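Local coordinates for methyl-coenzyme M reductase gamma subunit (Methermicoccus shengliensis DSM 18856, PDB 7NKG), which probably contributes to the factor 430 site at which methyl-coenzyme M reductase turns methyl-coenzyme M and coenzyme B into methane and a mixed disulfide, at residues W101-A106 and P115-G120; Q122-R127 and E132-M137. One frame throughout, in Å; residues are numbered along the deposited sequence.

Interaction 1 (W101-A106 and P115-G120). With F43 (factor 430), chain V; COM (1-thioethanesulfonic acid), chain O.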
loop_
_atom_site.group_PDB
_atom_site.type_symbol
_atom_site.label_atom_id
_atom_site.label_comp_id
_atom_site.label_asym_id
_atom_site.label_seq_id
_atom_site.Cartn_x
_atom_site.Cartn_y
_atom_site.Cartn_z
ATOM N N TRP C 101 11.596 15.799 -36.483
ATOM C CA TRP C 101 11.321 15.967 -37.917
ATOM C C TRP C 101 11.482 14.647 -38.710
ATOM O O TRP C 101 10.779 14.486 -39.718
ATOM C CB TRP C 101 12.095 17.157 -38.501
ATOM C CG TRP C 101 11.239 18.395 -38.418
ATOM C CD1 TRP C 101 10.358 18.823 -39.370
ATOM C CD2 TRP C 101 10.927 19.142 -37.223
ATOM N NE1 TRP C 101 9.551 19.815 -38.865
ATOM C CE2 TRP C 101 9.901 20.054 -37.556
ATOM C CE3 TRP C 101 11.458 19.169 -35.923
ATOM C CZ2 TRP C 101 9.376 20.961 -36.631
ATOM C CZ3 TRP C 101 10.957 20.086 -35.015
ATOM C CH2 TRP C 101 9.935 20.978 -35.372
ATOM N N ARG C 102 12.285 13.668 -38.234
ATOM C CA ARG C 102 12.285 12.338 -38.881
ATOM C C ARG C 102 10.896 11.695 -38.580
ATOM O O ARG C 102 10.304 11.093 -39.460
ATOM C CB ARG C 102 13.381 11.414 -38.343
ATOM C CG ARG C 102 14.780 11.713 -38.848
ATOM C CD ARG C 102 15.674 10.502 -38.629
ATOM N NE ARG C 102 17.088 10.726 -38.971
ATOM C CZ ARG C 102 17.655 10.510 -40.162
ATOM N NH1 ARG C 102 16.921 10.093 -41.199
ATOM N NH2 ARG C 102 18.955 10.732 -40.334
ATOM N N SER C 103 10.372 11.861 -37.339
ATOM C CA SER C 103 9.064 11.321 -36.995
ATOM C C SER C 103 7.942 12.016 -37.782
ATOM O O SER C 103 7.040 11.330 -38.244
ATOM C CB SER C 103 8.809 11.421 -35.494
ATOM O OG SER C 103 9.682 10.555 -34.789
ATOM N N TYR C 104 8.013 13.352 -37.976
ATOM C CA TYR C 104 6.977 14.052 -38.763
ATOM C C TYR C 104 7.043 13.607 -40.217
ATOM O O TYR C 104 5.996 13.374 -40.845
ATOM C CB TYR C 104 7.141 15.582 -38.703
ATOM C CG TYR C 104 7.092 16.184 -37.313
ATOM C CD1 TYR C 104 6.307 15.622 -36.313
ATOM C CD2 TYR C 104 7.881 17.273 -36.980
ATOM C CE1 TYR C 104 6.275 16.160 -35.033
ATOM C CE2 TYR C 104 7.895 17.791 -35.690
ATOM C CZ TYR C 104 7.089 17.233 -34.714
ATOM O OH TYR C 104 7.106 17.761 -33.438
ATOM N N TYR C 105 8.269 13.426 -40.761
ATOM C CA TYR C 105 8.419 12.916 -42.128
ATOM C C TYR C 105 7.700 11.550 -42.273
ATOM O O TYR C 105 6.962 11.350 -43.227
ATOM C CB TYR C 105 9.912 12.765 -42.507
ATOM C CG TYR C 105 10.098 11.921 -43.750
ATOM C CD1 TYR C 105 9.768 12.418 -45.002
ATOM C CD2 TYR C 105 10.409 10.569 -43.654
ATOM C CE1 TYR C 105 9.831 11.618 -46.136
ATOM C CE2 TYR C 105 10.440 9.753 -44.774
ATOM C CZ TYR C 105 10.125 10.275 -46.011
ATOM O OH TYR C 105 10.160 9.470 -47.127
ATOM N N ALA C 106 7.926 10.641 -41.318
ATOM C CA ALA C 106 7.330 9.316 -41.371
ATOM C C ALA C 106 5.811 9.386 -41.207
ATOM O O ALA C 106 5.089 8.773 -41.994
ATOM C CB ALA C 106 7.942 8.427 -40.291
ATOM N N PRO C 115 6.314 5.768 -35.446
ATOM C CA PRO C 115 7.513 6.565 -35.130
ATOM C C PRO C 115 7.647 6.894 -33.648
ATOM O O PRO C 115 6.643 7.086 -32.956
ATOM C CB PRO C 115 7.313 7.843 -35.945
ATOM C CG PRO C 115 5.835 7.997 -36.040
ATOM C CD PRO C 115 5.280 6.595 -36.105
ATOM N N GLY C 116 8.888 6.981 -33.186
ATOM C CA GLY C 116 9.221 7.319 -31.808
ATOM C C GLY C 116 10.353 8.326 -31.784
ATOM O O GLY C 116 11.358 8.138 -32.478
ATOM N N THR C 117 10.173 9.428 -31.041
ATOM C CA THR C 117 11.183 10.467 -30.943
ATOM C C THR C 117 11.820 10.489 -29.557
ATOM O O THR C 117 11.129 10.503 -28.542
ATOM C CB THR C 117 10.576 11.844 -31.170
ATOM O OG1 THR C 117 9.929 11.875 -32.459
ATOM C CG2 THR C 117 11.633 12.931 -31.121
ATOM N N LEU C 118 13.142 10.539 -29.537
ATOM C CA LEU C 118 13.930 10.674 -28.317
ATOM C C LEU C 118 15.089 11.650 -28.657
ATOM O O LEU C 118 15.268 11.975 -29.836
ATOM C CB LEU C 118 14.486 9.324 -27.882
ATOM C CG LEU C 118 13.469 8.165 -27.672
ATOM C CD1 LEU C 118 13.062 7.460 -28.995
ATOM C CD2 LEU C 118 14.027 7.140 -26.732
ATOM N N SER C 119 15.866 12.099 -27.668
ATOM C CA SER C 119 16.953 13.034 -27.967
ATOM C C SER C 119 18.119 12.394 -28.749
ATOM O O SER C 119 18.605 12.987 -29.710
ATOM C CB SER C 119 17.450 13.709 -26.702
ATOM O OG SER C 119 18.128 12.822 -25.826
ATOM N N GLY C 120 18.536 11.209 -28.343
ATOM C CA GLY C 120 19.682 10.522 -28.941
ATOM C C GLY C 120 19.369 9.417 -29.921
ATOM O O GLY C 120 20.285 8.729 -30.402
HETATM NI NI F43 V . 18.329 5.133 -20.768
HETATM N NA F43 V . 18.391 3.577 -19.393
HETATM C CHA F43 V . 18.763 5.085 -17.549
HETATM C C1A F43 V . 18.741 3.722 -18.188
HETATM C C2A F43 V . 19.186 2.432 -17.516
HETATM C C3A F43 V . 19.322 1.499 -18.737
HETATM C C4A F43 V . 18.240 2.128 -19.658
HETATM C C5A F43 V . 18.070 1.877 -16.598
HETATM C C6A F43 V . 18.477 0.588 -15.885
HETATM O O7A F43 V . 19.221 0.589 -14.905
HETATM N N8A F43 V . 17.956 -0.494 -16.314
HETATM C C9A F43 V . 20.454 2.684 -16.689
HETATM C CAA F43 V . 20.734 1.439 -19.386
HETATM C CBA F43 V . 21.704 0.559 -18.596
HETATM C CCA F43 V . 22.635 -0.213 -19.481
HETATM O ODA F43 V . 23.357 0.401 -20.310
HETATM O OEA F43 V . 22.670 -1.462 -19.317
HETATM N NB F43 V . 17.529 3.819 -22.151
HETATM C CHB F43 V . 18.345 1.787 -21.142
HETATM C C1B F43 V . 17.176 2.402 -21.911
HETATM C C2B F43 V . 16.950 1.797 -23.334
HETATM C C3B F43 V . 17.563 2.828 -24.287
HETATM C C4B F43 V . 17.577 4.053 -23.415
HETATM N N5B F43 V . 15.889 2.136 -21.266
HETATM C C6B F43 V . 14.949 1.712 -22.097
HETATM O O7B F43 V . 13.827 1.312 -21.787
HETATM C C8B F43 V . 15.426 1.797 -23.513
HETATM C C9B F43 V . 17.399 0.330 -23.543
HETATM C CAB F43 V . 19.005 2.474 -24.718
HETATM C CBB F43 V . 19.681 3.524 -25.600
HETATM C CCB F43 V . 20.853 2.892 -26.313
HETATM O ODB F43 V . 22.007 3.370 -26.180
HETATM O OEB F43 V . 20.646 1.906 -27.069
HETATM N NC F43 V . 18.580 6.623 -22.169
HETATM C CHC F43 V . 17.740 5.386 -24.038
HETATM C C1C F43 V . 18.233 6.495 -23.460
HETATM C C2C F43 V . 18.393 7.755 -24.252
HETATM C C3C F43 V . 19.307 8.553 -23.314
HETATM C C4C F43 V . 19.165 7.842 -21.983
HETATM C C5C F43 V . 17.009 8.404 -24.344
HETATM C C6C F43 V . 17.117 9.620 -25.262
HETATM O O7C F43 V . 17.623 9.474 -26.388
HETATM O O8C F43 V . 16.686 10.737 -24.884
HETATM C C8C F43 V . 20.779 8.501 -23.758
HETATM C C9C F43 V . 21.022 9.268 -25.064
HETATM C CAC F43 V . 22.501 9.520 -25.348
HETATM O OBC F43 V . 22.785 10.286 -26.301
HETATM O OCC F43 V . 23.393 8.978 -24.645
HETATM N ND F43 V . 19.413 6.328 -19.503
HETATM C CHD F43 V . 19.619 8.354 -20.801
HETATM C C5D F43 V . 20.689 9.477 -18.309
HETATM C C6D F43 V . 20.865 10.327 -19.560
HETATM C C7D F43 V . 19.950 9.813 -20.645
HETATM O O8D F43 V . 19.551 10.658 -21.416
HETATM C C9D F43 V . 21.501 6.690 -16.532
HETATM C CAD F43 V . 21.829 7.802 -15.545
HETATM O OBD F43 V . 23.004 7.894 -15.083
HETATM O OCD F43 V . 20.962 8.649 -15.193
HETATM C C1D F43 V . 19.862 7.564 -19.729
HETATM C C2D F43 V . 20.815 7.983 -18.634
HETATM C C3D F43 V . 20.392 7.057 -17.501
HETATM C C4D F43 V . 19.916 5.807 -18.234
HETATM C C1 COM O . 15.400 6.173 -21.475
HETATM C C2 COM O . 14.341 5.136 -21.789
HETATM S S1 COM O . 16.142 5.877 -19.882
HETATM S S2 COM O . 13.718 5.348 -23.445
HETATM O O1S COM O . 13.308 6.781 -23.616
HETATM O O2S COM O . 14.801 5.116 -24.456
HETATM O O3S COM O . 12.556 4.378 -23.616
#
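S103 and T117 meet hydroxyl to hydroxyl where helix 99-109 packs on strand 114-117, an outer strand, within this chain, of an antiparallel sheet. The axes of the two short segments approach to 7.8 Å at 164°, since the strand follows the helix in the chain and runs back along it. The CB of S103 is directed toward the strand, and a chi1 of -68° places OG opposite its own carbonyl carbon, where it meets T117 OG1 in a hydrogen bond of 2.7 Å. Each oxygen has a further partner: S103 OG bonds Q122 NE2, and T117 OG1 bonds an aromatic side chain on the chain of another protein. Beside this polar pair, the P115 ring is turned to the helix, its CB 3.8 Å from S103 OG and 4.4 Å from A106 CB, an apolar flank to the bond.

Beyond T117 the chain leaves the strand and enters the factor 430 pocket. L118 directs CD2 at the sulfonate of 1-thioethanesulfonic acid, whose S1 binds the nickel. At S119, chi1 of 69° sets OG between backbone N and carbonyl carbon, on the side facing the cofactor carboxylate: OG donates to F43 O8C at 2.7 Å, while S119 N reaches the same oxygen at 3.2 Å. The carboxylate is gripped at both oxygens, because G120 N donates to the other one, F43 O7C, at 2.8 Å with an N-H...O angle of 158°.

Interaction 2 (Q122-R127 and E132-M137)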
loop_
_atom_site.group_PDB
_atom_site.type_symbol
_atom_site.label_atom_id
_atom_site.label_comp_id
_atom_site.label_asym_id
_atom_site.label_seq_id
_atom_site.Cartn_x
_atom_site.Cartn_y
_atom_site.Cartn_z
ATOM N N GLN C 122 15.946 8.113 -32.855
ATOM C CA GLN C 122 14.618 8.256 -33.437
ATOM C C GLN C 122 14.351 6.939 -34.153
ATOM O O GLN C 122 15.225 6.449 -34.865
ATOM C CB GLN C 122 14.550 9.457 -34.391
ATOM C CG GLN C 122 13.122 9.725 -34.887
ATOM C CD GLN C 122 12.734 8.927 -36.112
ATOM O OE1 GLN C 122 13.594 8.330 -36.786
ATOM N NE2 GLN C 122 11.426 8.865 -36.408
ATOM N N ILE C 123 13.167 6.369 -33.965
ATOM C CA ILE C 123 12.839 5.065 -34.520
ATOM C C ILE C 123 11.564 5.062 -35.322
ATOM O O ILE C 123 10.649 5.829 -35.040
ATOM C CB ILE C 123 12.740 4.050 -33.338
ATOM C CG1 ILE C 123 12.479 2.610 -33.852
ATOM C CG2 ILE C 123 11.643 4.473 -32.323
ATOM C CD1 ILE C 123 12.848 1.532 -32.848
ATOM N N VAL C 124 11.478 4.154 -36.295
ATOM C CA VAL C 124 10.237 3.891 -36.989
ATOM C C VAL C 124 10.087 2.384 -36.986
ATOM O O VAL C 124 10.971 1.689 -37.482
ATOM C CB VAL C 124 10.146 4.459 -38.421
ATOM C CG1 VAL C 124 8.858 4.003 -39.108
ATOM C CG2 VAL C 124 10.226 5.984 -38.404
ATOM N N GLU C 125 8.989 1.877 -36.424
ATOM C CA GLU C 125 8.661 0.460 -36.503
ATOM C C GLU C 125 7.517 0.339 -37.514
ATOM O O GLU C 125 6.619 1.181 -37.560
ATOM C CB GLU C 125 8.224 -0.122 -35.159
ATOM C CG GLU C 125 9.311 -0.117 -34.110
ATOM C CD GLU C 125 8.986 -0.983 -32.913
ATOM O OE1 GLU C 125 8.617 -2.163 -33.103
ATOM O OE2 GLU C 125 9.113 -0.480 -31.775
ATOM N N ALA C 126 7.560 -0.693 -38.338
ATOM C CA ALA C 126 6.512 -0.936 -39.333
ATOM C C ALA C 126 6.656 -2.378 -39.847
ATOM O O ALA C 126 7.687 -3.019 -39.606
ATOM C CB ALA C 126 6.633 0.073 -40.504
ATOM N N ARG C 127 5.673 -2.884 -40.618
ATOM C CA ARG C 127 5.766 -4.194 -41.287
ATOM C C ARG C 127 7.066 -4.189 -42.126
ATOM O O ARG C 127 7.394 -3.153 -42.732
ATOM C CB ARG C 127 4.532 -4.409 -42.161
ATOM C CG ARG C 127 3.244 -4.542 -41.365
ATOM C CD ARG C 127 3.044 -5.918 -40.761
ATOM N NE ARG C 127 1.716 -6.033 -40.162
ATOM C CZ ARG C 127 1.173 -7.169 -39.737
ATOM N NH1 ARG C 127 -0.053 -7.174 -39.224
ATOM N NH2 ARG C 127 1.850 -8.312 -39.820
ATOM N N GLU C 132 11.450 -1.023 -44.863
ATOM C CA GLU C 132 12.566 -0.928 -45.804
ATOM C C GLU C 132 12.311 0.191 -46.816
ATOM O O GLU C 132 13.249 0.911 -47.161
ATOM C CB GLU C 132 12.790 -2.245 -46.552
ATOM C CG GLU C 132 13.380 -3.322 -45.660
ATOM C CD GLU C 132 14.103 -4.401 -46.422
ATOM O OE1 GLU C 132 13.730 -4.647 -47.590
ATOM O OE2 GLU C 132 15.045 -4.999 -45.854
ATOM N N VAL C 133 11.054 0.388 -47.256
ATOM C CA VAL C 133 10.719 1.492 -48.164
ATOM C C VAL C 133 11.024 2.824 -47.448
ATOM O O VAL C 133 11.653 3.704 -48.039
ATOM C CB VAL C 133 9.250 1.432 -48.635
ATOM C CG1 VAL C 133 8.842 2.704 -49.385
ATOM C CG2 VAL C 133 9.009 0.205 -49.509
ATOM N N TYR C 134 10.624 2.934 -46.170
ATOM C CA TYR C 134 10.922 4.105 -45.357
ATOM C C TYR C 134 12.453 4.228 -45.182
ATOM O O TYR C 134 12.995 5.316 -45.361
ATOM C CB TYR C 134 10.207 4.025 -43.975
ATOM C CG TYR C 134 10.845 4.920 -42.935
ATOM C CD1 TYR C 134 10.633 6.289 -42.948
ATOM C CD2 TYR C 134 11.768 4.415 -42.026
ATOM C CE1 TYR C 134 11.303 7.131 -42.080
ATOM C CE2 TYR C 134 12.469 5.253 -41.174
ATOM C CZ TYR C 134 12.224 6.610 -41.192
ATOM O OH TYR C 134 12.898 7.446 -40.334
ATOM N N GLY C 135 13.114 3.138 -44.791
ATOM C CA GLY C 135 14.555 3.103 -44.542
ATOM C C GLY C 135 15.371 3.603 -45.715
ATOM O O GLY C 135 16.307 4.388 -45.532
ATOM N N LYS C 136 14.982 3.215 -46.935
ATOM C CA LYS C 136 15.666 3.658 -48.157
ATOM C C LYS C 136 15.595 5.191 -48.268
ATOM O O LYS C 136 16.615 5.829 -48.476
ATOM C CB LYS C 136 15.027 2.987 -49.380
ATOM C CG LYS C 136 15.793 3.211 -50.670
ATOM C CD LYS C 136 15.069 2.547 -51.849
ATOM C CE LYS C 136 15.846 2.636 -53.141
ATOM N NZ LYS C 136 17.121 1.861 -53.085
ATOM N N MET C 137 14.407 5.781 -48.096
ATOM C CA MET C 137 14.265 7.238 -48.164
ATOM C C MET C 137 15.009 7.905 -47.008
ATOM O O MET C 137 15.614 8.950 -47.209
ATOM C CB MET C 137 12.788 7.632 -48.157
ATOM C CG MET C 137 12.064 7.219 -49.426
ATOM S SD MET C 137 10.285 7.387 -49.264
ATOM C CE MET C 137 9.747 6.561 -50.729
HETATM O O HOH W 1 14.104 6.271 -38.278
#
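With chi1 at 160°, Y134 swings its ring away from its backbone N and across to V124. A methyl of the valine sits over one ring face: V124 CG2 is 3.9 Å from the Y134 ring centroid and 29° off the normal, a CH-pi contact, with its closest approach to Y134 CZ at 3.5 Å. Q122 arrives from the opposite direction on a chain bent at chi2 (-86°). Its OE1 stays 3.7 Å from Y134 OH, too far for a direct bond, and a water in the plane of the ring fills the step, giving a proton to Q122 OE1 at 2.6 Å and accepting one from Y134 OH at 2.7 Å. Strand 122-127 is thus packed against helix 128-140, which follows directly after R127 at the N-cap, and H110 meets the tyrosine ring edge-to-face. A phenylalanine here would probably leave the water without its phenolic donor and break the link to Q122 OE1. Apolar packing and a relayed polar link share one ring; with the water at OE1 and S103 at NE2, both ends of the Q122 amide are held, which is likely to fix its rotation.

From the N terminus, helix 99-109 comes first; interaction 1 brings it onto strand 114-117 and closes the turn at residues 110-113 between them. The chain then passes the cofactor pocket at 118-121, turns back into strand 122-127 and enters helix 128-140, where interaction 2 closes the short span 128-131. The contacts are in series, neither nested nor crossed. Their strands are antiparallel neighbours in one sheet, as the bond from G116 N to I123 O (2.8 Å) attests. A side-chain bond between S103 and Q122 also joins the two contacts, and Y105 and A106 touch Y134, so both helices pack against each other as well as the sheet.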